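Local coordinates for protein polyhedrin (Uranotaenia sapphirina cypovirus, PDB 4ZQX) that builds the crystalline polyhedra that enclose cypovirus particles, and binds ATP, at residues E72-L75 / Q76-I79; R137-P141 / C142-R146. All coordinates share one frame; numbering follows the deposited sequence.

In the fold
Both contacts are local, each within one continuous run of chain, and they come in series: contact 1 is the first two turns of helix 72-83, contact 2 a tight turn in the long loop between strands 116-120 and 150-152. Their centres lie about 28 Å apart and their nearest atoms about 17 Å, so they do not touch. A common feature is the second subunit of the assembly, which both reach: Tyr73 meets its Trp210, and Arg139 its Asp24. Strand 116-120, an edge strand, within this chain, of the three-stranded sheet, backs contact 2. Two separate parts of the fold thus contribute to contacts with the second subunit, both away from the ATP site.

Contact 1. Residues E72-L75 / Q76-I79; sequences EYEL and QRSI
Gln76 and Glu72 meet through the main chain at the start of helix 72-83, where Gln76 N donates to Glu72 O at 2.8 Å. The next alpha-helical bond, Arg77 N to Tyr73 O, is 3.1 Å long and more bent, at 148°. After it comes a weak one from Ser78 N to Glu74 O, and then Ile79 N reaches Leu75 O at 3.1 Å. Leu75 O also receives a weak bond from Ser78 N.

Among the side chains, Arg77 does the reaching back. Its CG stands anti to the backbone N (chi1 -176°), and a bend at chi3 returns the guanidinium to the preceding turn. There NH1 comes within 3.7 Å of Tyr73 CE2, with ring and guanidinium planes steeply inclined at 67°. NH2 lies 4.0 Å from Glu74 CG, and Glu74 CA sits over one guanidinium face. The charged ends of Glu74 and Arg77 do not meet, since OE1 is 4.8 Å from NH2; Glu74 OE2 instead bonds to Ser71 N. On the buried flank, Ile79 CG1 rests 3.4 Å from Leu75 O.

The remaining polar ends look elsewhere: Glu72 makes a salt bridge to Lys56, and Gln76 NE2 bonds to Asn80. Tyr73 stacks edge-to-face with Trp210 of the second subunit. The two turns are therefore joined chiefly by main-chain bonds, while Arg77 adds loose van der Waals contact with the Tyr73 ring and with Glu74, and any electrostatic attraction to the Glu74 carboxylate is probably modest.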
loop_
_atom_site.group_PDB
_atom_site.type_symbol
_atom_site.label_atom_id
_atom_site.label_comp_id
_atom_site.label_asym_id
_atom_site.label_seq_id
_atom_site.Cartn_x
_atom_site.Cartn_y
_atom_site.Cartn_z
ATOM N N GLU A 72 -10.238 12.757 -3.211
ATOM C CA GLU A 72 -10.258 11.710 -4.231
ATOM C C GLU A 72 -11.623 11.643 -4.906
ATOM O O GLU A 72 -11.711 11.394 -6.092
ATOM C CB GLU A 72 -9.883 10.344 -3.650
ATOM C CG GLU A 72 -9.831 9.249 -4.710
ATOM C CD GLU A 72 -9.370 7.905 -4.194
ATOM O OE1 GLU A 72 -9.341 7.691 -2.960
ATOM O OE2 GLU A 72 -9.047 7.052 -5.044
ATOM N N TYR A 73 -12.680 11.866 -4.142
ATOM C CA TYR A 73 -14.043 11.853 -4.677
ATOM C C TYR A 73 -14.211 12.859 -5.820
ATOM O O TYR A 73 -14.705 12.525 -6.907
ATOM C CB TYR A 73 -15.031 12.173 -3.543
ATOM C CG TYR A 73 -16.464 12.365 -3.961
ATOM C CD1 TYR A 73 -17.246 11.289 -4.335
ATOM C CD2 TYR A 73 -17.043 13.619 -3.944
ATOM C CE1 TYR A 73 -18.560 11.454 -4.691
ATOM C CE2 TYR A 73 -18.348 13.799 -4.300
ATOM C CZ TYR A 73 -19.103 12.711 -4.677
ATOM O OH TYR A 73 -20.414 12.881 -5.040
ATOM N N GLU A 74 -13.800 14.095 -5.576
ATOM C CA GLU A 74 -13.912 15.146 -6.586
ATOM C C GLU A 74 -13.041 14.868 -7.799
ATOM O O GLU A 74 -13.460 15.092 -8.942
ATOM C CB GLU A 74 -13.444 16.478 -6.018
ATOM C CG GLU A 74 -14.206 17.036 -4.886
ATOM C CD GLU A 74 -13.476 18.255 -4.363
ATOM O OE1 GLU A 74 -13.606 19.314 -5.000
ATOM O OE2 GLU A 74 -12.720 18.140 -3.369
ATOM N N LEU A 75 -11.809 14.426 -7.552
ATOM C CA LEU A 75 -10.892 14.141 -8.657
ATOM C C LEU A 75 -11.390 12.964 -9.508
ATOM O O LEU A 75 -11.360 13.017 -10.740
ATOM C CB LEU A 75 -9.492 13.855 -8.117
ATOM C CG LEU A 75 -8.859 15.070 -7.427
ATOM C CD1 LEU A 75 -7.649 14.675 -6.591
ATOM C CD2 LEU A 75 -8.464 16.129 -8.455
ATOM N N GLN A 76 -11.838 11.898 -8.856
ATOM C CA GLN A 76 -12.299 10.736 -9.598
ATOM C C GLN A 76 -13.527 11.101 -10.417
ATOM O O GLN A 76 -13.710 10.591 -11.526
ATOM C CB GLN A 76 -12.613 9.566 -8.676
ATOM C CG GLN A 76 -12.939 8.261 -9.421
ATOM C CD GLN A 76 -11.781 7.766 -10.269
ATOM O OE1 GLN A 76 -10.632 7.745 -9.827
ATOM N NE2 GLN A 76 -12.079 7.366 -11.497
ATOM N N ARG A 77 -14.355 12.004 -9.896
ATOM C CA ARG A 77 -15.542 12.432 -10.642
ATOM C C ARG A 77 -15.143 13.015 -11.998
ATOM O O ARG A 77 -15.761 12.705 -13.013
ATOM C CB ARG A 77 -16.353 13.454 -9.832
ATOM C CG ARG A 77 -17.672 13.875 -10.493
ATOM C CD ARG A 77 -18.513 14.690 -9.529
ATOM N NE ARG A 77 -17.758 15.829 -8.996
ATOM C CZ ARG A 77 -18.034 16.460 -7.856
ATOM N NH1 ARG A 77 -19.059 16.074 -7.101
ATOM N NH2 ARG A 77 -17.277 17.481 -7.462
ATOM N N SER A 78 -14.084 13.823 -12.020
ATOM C CA SER A 78 -13.622 14.444 -13.262
ATOM C C SER A 78 -13.006 13.424 -14.211
ATOM O O SER A 78 -13.247 13.453 -15.418
ATOM C CB SER A 78 -12.618 15.571 -12.973
ATOM O OG SER A 78 -13.249 16.643 -12.285
ATOM N N ILE A 79 -12.219 12.518 -13.652
ATOM C CA ILE A 79 -11.586 11.445 -14.418
ATOM C C ILE A 79 -12.625 10.531 -15.106
ATOM O O ILE A 79 -12.422 10.084 -16.242
ATOM C CB ILE A 79 -10.669 10.619 -13.480
ATOM C CG1 ILE A 79 -9.444 11.457 -13.113
ATOM C CG2 ILE A 79 -10.235 9.290 -14.124
ATOM C CD1 ILE A 79 -8.663 10.936 -11.911
#

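Contact 2. Residues R137-P141 / C142-R146; sequences RIRPP and CSYKR
Ser143 grips Pro140 O twice. Its backbone N donates at 2.9 Å, with an N-H...O angle of 160°, approaching from above the carbonyl plane, while its hydroxyl OG donates to Pro140 O at 2.7 Å from within that plane. With OG set between the backbone N and the carbonyl carbon (chi1 67°), the hydroxyl can fold back over the turn. The N-H bond closes a type I beta turn, with Pro141 and Cys142 in the helical conformation at its corners, so that the chain makes a short 3-10 segment here; the two proline rings restrict the backbone leading into it.

Apolar and edge contacts fill in beside these bonds. Pro140 CG lies 4.0 Å from Ser143 CB, and Tyr144 swings its ring back towards the start of the turn, its CD2 edge 3.7 Å from Pro141 O. The Tyr144 hydroxyl then settles alongside the aliphatic part of Arg139, with OH at 3.5 Å from CB. Guanidinium and phenol planes differ by only 23°, yet the two groups are not stacked.

Within each half there is one more side-chain bond. Arg137 NE donates to Ile138 O at 2.8 Å, and Arg137 lays a guanidinium face against Pro140 CA. Lys145 NZ curls back to Cys142 O at 2.9 Å.

The charged end of Arg139 belongs to the subunit interface, where NH2 forms a salt bridge with Asp24 and NH1 bonds to Asn196 O, both of the second subunit. On its own chain the turn leans on strand 116-120: Ser143 hydrogen-bonds through its backbone to Ile117, Pro140 packs on Asp118, and Tyr144 touches Ser116, which places this loop along a strand that lies, within this chain, at the edge of the three-stranded sheet.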
loop_
_atom_site.group_PDB
_atom_site.type_symbol
_atom_site.label_atom_id
_atom_site.label_comp_id
_atom_site.label_asym_id
_atom_site.label_seq_id
_atom_site.Cartn_x
_atom_site.Cartn_y
_atom_site.Cartn_z
ATOM N N ARG A 137 -3.387 -6.692 -18.696
ATOM C CA ARG A 137 -2.173 -7.455 -18.409
ATOM C C ARG A 137 -1.107 -6.504 -17.883
ATOM O O ARG A 137 -1.321 -5.296 -17.868
ATOM C CB ARG A 137 -1.685 -8.217 -19.657
ATOM C CG ARG A 137 -1.571 -7.389 -20.933
ATOM C CD ARG A 137 -0.234 -6.665 -21.082
ATOM N NE ARG A 137 0.904 -7.585 -21.001
ATOM C CZ ARG A 137 1.342 -8.352 -21.994
ATOM N NH1 ARG A 137 0.767 -8.320 -23.193
ATOM N NH2 ARG A 137 2.371 -9.162 -21.783
ATOM N N ILE A 138 0.024 -7.042 -17.436
ATOM C CA ILE A 138 1.124 -6.206 -16.972
ATOM C C ILE A 138 2.337 -6.456 -17.876
ATOM O O ILE A 138 2.370 -7.423 -18.653
ATOM C CB ILE A 138 1.490 -6.450 -15.488
ATOM C CG1 ILE A 138 2.113 -7.834 -15.276
ATOM C CG2 ILE A 138 0.252 -6.276 -14.610
ATOM C CD1 ILE A 138 2.734 -8.016 -13.886
ATOM N N ARG A 139 3.311 -5.565 -17.768
ATOM C CA ARG A 139 4.591 -5.696 -18.458
ATOM C C ARG A 139 4.463 -5.949 -19.954
ATOM O O ARG A 139 5.002 -6.915 -20.469
ATOM C CB ARG A 139 5.432 -6.789 -17.781
ATOM C CG ARG A 139 5.832 -6.390 -16.384
ATOM C CD ARG A 139 6.707 -7.396 -15.666
ATOM N NE ARG A 139 6.036 -8.654 -15.350
ATOM C CZ ARG A 139 6.444 -9.490 -14.396
ATOM N NH1 ARG A 139 7.522 -9.199 -13.674
ATOM N NH2 ARG A 139 5.775 -10.616 -14.162
ATOM N N PRO A 140 3.733 -5.071 -20.652
ATOM C CA PRO A 140 3.681 -5.203 -22.112
ATOM C C PRO A 140 5.060 -4.941 -22.723
ATOM O O PRO A 140 5.864 -4.236 -22.118
ATOM C CB PRO A 140 2.687 -4.115 -22.532
ATOM C CG PRO A 140 2.811 -3.088 -21.477
ATOM C CD PRO A 140 3.051 -3.849 -20.190
ATOM N N PRO A 141 5.330 -5.502 -23.911
ATOM C CA PRO A 141 6.649 -5.392 -24.529
ATOM C C PRO A 141 7.180 -3.965 -24.623
ATOM O O PRO A 141 8.371 -3.749 -24.479
ATOM C CB PRO A 141 6.417 -5.958 -25.932
ATOM C CG PRO A 141 5.323 -6.924 -25.770
ATOM C CD PRO A 141 4.422 -6.338 -24.717
ATOM N N CYS A 142 6.278 -3.015 -24.866
ATOM C CA CYS A 142 6.641 -1.611 -25.063
ATOM C C CYS A 142 7.160 -0.950 -23.797
ATOM O O CYS A 142 7.834 0.074 -23.858
ATOM C CB CYS A 142 5.447 -0.796 -25.600
ATOM S SG CYS A 142 4.002 -0.637 -24.496
ATOM N N SER A 143 6.830 -1.516 -22.649
ATOM C CA SER A 143 7.133 -0.869 -21.380
ATOM C C SER A 143 8.622 -0.967 -21.009
ATOM O O SER A 143 9.104 -0.209 -20.168
ATOM C CB SER A 143 6.276 -1.441 -20.248
ATOM O OG SER A 143 6.613 -2.790 -19.972
ATOM N N TYR A 144 9.345 -1.893 -21.632
ATOM C CA TYR A 144 10.772 -2.054 -21.362
ATOM C C TYR A 144 11.540 -1.069 -22.224
ATOM O O TYR A 144 11.588 -1.226 -23.435
ATOM C CB TYR A 144 11.237 -3.477 -21.697
ATOM C CG TYR A 144 10.582 -4.551 -20.869
ATOM C CD1 TYR A 144 10.980 -4.787 -19.558
ATOM C CD2 TYR A 144 9.573 -5.333 -21.395
ATOM C CE1 TYR A 144 10.390 -5.769 -18.800
ATOM C CE2 TYR A 144 8.973 -6.325 -20.637
ATOM C CZ TYR A 144 9.375 -6.523 -19.343
ATOM O OH TYR A 144 8.778 -7.508 -18.600
ATOM N N LYS A 145 12.120 -0.044 -21.621
ATOM C CA LYS A 145 12.687 1.043 -22.415
ATOM C C LYS A 145 14.117 0.760 -22.867
ATOM O O LYS A 145 14.514 1.170 -23.961
ATOM C CB LYS A 145 12.607 2.374 -21.655
ATOM C CG LYS A 145 11.209 2.754 -21.177
ATOM C CD LYS A 145 10.164 2.640 -22.277
ATOM C CE LYS A 145 8.785 2.995 -21.800
ATOM N NZ LYS A 145 7.828 2.864 -22.928
ATOM N N ARG A 146 14.876 0.042 -22.037
ATOM C CA ARG A 146 16.251 -0.347 -22.364
ATOM C C ARG A 146 17.094 0.830 -22.893
ATOM O O ARG A 146 17.314 1.791 -22.153
ATOM C CB ARG A 146 16.266 -1.578 -23.294
ATOM C CG ARG A 146 15.446 -2.740 -22.741
ATOM C CD ARG A 146 15.736 -4.038 -23.473
ATOM N NE ARG A 146 14.586 -4.934 -23.385
ATOM C CZ ARG A 146 13.552 -4.889 -24.223
ATOM N NH1 ARG A 146 13.543 -4.022 -25.240
ATOM N NH2 ARG A 146 12.529 -5.706 -24.058
#